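Local coordinates for Avidin/streptavidin (Shewanella denitrificans, PDB 3SZJ), which binds biotin in a pocket at one end of an antiparallel beta-barrel of the avidin type, at residues Thr20-Ser25 with Ser35-Ala40. Residues are numbered along the deposited sequence; the frame is centred on the assembly and turned at random.
With BTN (biotin), chain C.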
loop_
_atom_site.group_PDB
_atom_site.type_symbol
_atom_site.label_atom_id
_atom_site.label_comp_id
_atom_site.label_asym_id
_atom_site.label_seq_id
_atom_site.Cartn_x
_atom_site.Cartn_y
_atom_site.Cartn_z
ATOM N N THR A 20 6.246 8.894 13.235
ATOM C CA THR A 20 6.373 7.579 13.850
ATOM C C THR A 20 5.402 6.569 13.261
ATOM O O THR A 20 4.212 6.854 13.142
ATOM C CB THR A 20 6.127 7.674 15.351
ATOM O OG1 THR A 20 7.050 8.612 15.909
ATOM C CG2 THR A 20 6.353 6.316 16.013
ATOM N N LEU A 21 5.933 5.397 12.896
ATOM C CA LEU A 21 5.134 4.220 12.561
ATOM C C LEU A 21 5.123 3.288 13.747
ATOM O O LEU A 21 6.189 2.877 14.220
ATOM C CB LEU A 21 5.738 3.460 11.356
ATOM C CG LEU A 21 5.144 2.059 11.105
ATOM C CD1 LEU A 21 3.684 2.152 10.588
ATOM C CD2 LEU A 21 6.020 1.307 10.097
ATOM N N TYR A 22 3.928 2.932 14.196
ATOM C CA TYR A 22 3.771 1.901 15.222
ATOM C C TYR A 22 3.216 0.664 14.543
ATOM O O TYR A 22 2.077 0.675 14.064
ATOM C CB TYR A 22 2.785 2.338 16.320
ATOM C CG TYR A 22 3.246 3.498 17.159
ATOM C CD1 TYR A 22 2.663 4.755 17.034
ATOM C CD2 TYR A 22 4.239 3.317 18.116
ATOM C CE1 TYR A 22 3.091 5.818 17.832
ATOM C CE2 TYR A 22 4.664 4.353 18.907
ATOM C CZ TYR A 22 4.104 5.596 18.763
ATOM O OH TYR A 22 4.543 6.623 19.584
ATOM N N ILE A 23 4.018 -0.404 14.474
ATOM C CA ILE A 23 3.495 -1.672 14.005
ATOM C C ILE A 23 2.908 -2.400 15.207
ATOM O O ILE A 23 3.650 -2.799 16.140
ATOM C CB ILE A 23 4.600 -2.515 13.337
ATOM C CG1 ILE A 23 5.248 -1.744 12.169
ATOM C CG2 ILE A 23 4.000 -3.855 12.869
ATOM C CD1 ILE A 23 6.354 -2.535 11.382
ATOM N N ASN A 24 1.582 -2.539 15.203
ATOM C CA ASN A 24 0.902 -3.183 16.331
ATOM C C ASN A 24 0.734 -4.683 16.248
ATOM O O ASN A 24 0.805 -5.364 17.272
ATOM C CB ASN A 24 -0.479 -2.570 16.633
ATOM C CG ASN A 24 -0.404 -1.154 17.175
ATOM O OD1 ASN A 24 0.500 -0.800 17.950
ATOM N ND2 ASN A 24 -1.374 -0.338 16.790
ATOM N N SER A 25 0.451 -5.193 15.058
ATOM C CA SER A 25 0.252 -6.617 14.896
ATOM C C SER A 25 0.826 -7.070 13.554
ATOM O O SER A 25 0.812 -6.310 12.590
ATOM C CB SER A 25 -1.229 -6.961 14.979
ATOM O OG SER A 25 -1.925 -6.474 13.852
ATOM N N SER A 35 -0.468 2.080 13.621
ATOM C CA SER A 35 -0.892 3.470 13.591
ATOM C C SER A 35 0.296 4.348 13.206
ATOM O O SER A 35 1.450 3.927 13.276
ATOM C CB SER A 35 -1.481 3.873 14.937
ATOM O OG SER A 35 -0.475 3.884 15.910
ATOM N N TYR A 36 0.012 5.566 12.740
ATOM C CA TYR A 36 1.057 6.435 12.219
ATOM C C TYR A 36 0.820 7.840 12.732
ATOM O O TYR A 36 -0.331 8.316 12.716
ATOM C CB TYR A 36 0.972 6.451 10.688
ATOM C CG TYR A 36 2.198 7.013 10.006
ATOM C CD1 TYR A 36 2.331 8.397 9.775
ATOM C CD2 TYR A 36 3.227 6.165 9.583
ATOM C CE1 TYR A 36 3.478 8.913 9.150
ATOM C CE2 TYR A 36 4.355 6.661 8.963
ATOM C CZ TYR A 36 4.493 8.024 8.753
ATOM O OH TYR A 36 5.620 8.481 8.114
ATOM N N ILE A 37 1.897 8.515 13.148
ATOM C CA ILE A 37 1.789 9.933 13.539
ATOM C C ILE A 37 2.715 10.725 12.641
ATOM O O ILE A 37 3.936 10.508 12.658
ATOM C CB ILE A 37 2.162 10.172 15.031
ATOM C CG1 ILE A 37 1.225 9.396 15.964
ATOM C CG2 ILE A 37 2.146 11.677 15.358
ATOM C CD1 ILE A 37 1.626 9.505 17.446
ATOM N N ASN A 38 2.139 11.625 11.843
ATOM C CA ASN A 38 2.898 12.460 10.931
ATOM C C ASN A 38 3.400 13.700 11.654
ATOM O O ASN A 38 2.632 14.385 12.355
ATOM C CB ASN A 38 1.955 12.869 9.771
ATOM C CG ASN A 38 2.545 13.915 8.868
ATOM O OD1 ASN A 38 3.711 13.840 8.480
ATOM N ND2 ASN A 38 1.718 14.921 8.501
ATOM N N ARG A 39 4.679 14.009 11.429
ATOM C CA ARG A 39 5.300 15.239 11.969
ATOM C C ARG A 39 6.082 16.006 10.907
ATOM O O ARG A 39 6.925 16.846 11.248
ATOM C CB ARG A 39 6.176 14.934 13.189
ATOM C CG ARG A 39 5.379 14.311 14.317
ATOM C CD ARG A 39 6.184 14.215 15.597
ATOM N NE ARG A 39 5.454 13.510 16.649
ATOM C CZ ARG A 39 5.455 12.192 16.819
ATOM N NH1 ARG A 39 6.142 11.405 15.989
ATOM N NH2 ARG A 39 4.754 11.650 17.812
ATOM N N ALA A 40 5.813 15.717 9.631
ATOM C CA ALA A 40 6.562 16.364 8.542
ATOM C C ALA A 40 6.028 17.743 8.218
ATOM O O ALA A 40 4.850 17.896 7.917
ATOM C CB ALA A 40 6.561 15.496 7.284
HETATM C C11 BTN C . -1.725 14.887 3.819
HETATM O O11 BTN C . -1.046 15.933 3.878
HETATM O O12 BTN C . -2.373 14.633 2.788
HETATM C C10 BTN C . -1.767 13.928 4.978
HETATM C C9 BTN C . -0.383 13.762 5.633
HETATM C C8 BTN C . 0.652 13.160 4.692
HETATM C C7 BTN C . 2.030 12.985 5.338
HETATM C C2 BTN C . 3.047 12.370 4.359
HETATM S S1 BTN C . 2.899 10.705 4.180
HETATM C C6 BTN C . 4.492 10.663 3.320
HETATM C C5 BTN C . 5.415 11.600 4.045
HETATM N N1 BTN C . 6.091 10.981 5.160
HETATM C C3 BTN C . 5.672 11.529 6.304
HETATM O O3 BTN C . 6.036 11.076 7.564
HETATM N N2 BTN C . 4.841 12.559 6.130
HETATM C C4 BTN C . 4.509 12.640 4.709
HETATM O O HOH W 1 5.190 9.151 18.741
#
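Thr20 and Tyr22 form hydrogen-bonded pairs with Ile37 and Ser35 in an antiparallel beta hairpin of the avidin barrel. Ile37 N gives a nearly straight bond to Thr20 O, 2.8 Å long, and Tyr22 N gives another to Ser35 O. Between them lies the non-hydrogen-bonded pair of Leu21 and Tyr36, whose side chains turn into the barrel.

Tyr36 links this pair to the ligand. CG stands anti to the backbone N (chi1 -165°), which sends the ring past Thr20 toward biotin. CB and CG pass Thr20 O, which sits over one ring face. Tyr36 CD2 lies 4.1 Å from Leu21 CB and also near Thr20 O, with CD1 and CE2 farther from that oxygen. CE1 and CZ come near biotin O3, which lies at the ring edge. At the tip, Tyr36 OH donates a hydrogen bond to biotin O3 (2.7 Å). Ser19, Asn15 and Asp115 also hydrogen-bond biotin, and the Trp80 ring meets that of Tyr36. A phenylalanine here lacks the hydroxyl, and biotin O3 would probably be held less firmly.

Beyond the strand, Asn38 OD1 accepts a hydrogen bond from biotin N2 at 2.9 Å and another from Ala40 N, which stands above the carboxamide plane. The second closes an Asx turn.

On the sheet's other face, Ile37 CD1 meets the edge of the Tyr22 ring, 4.0 Å from Tyr22 CE1. Arg39 lays its guanidinium over Ile37 CG2, and NH1 also hydrogen-bonds Gly18 O. In the guanidinium plane, Arg39 NH1 donates to Thr20 OG1 at 2.9 Å, while a water joins Arg39 NH2 to Tyr22 OH.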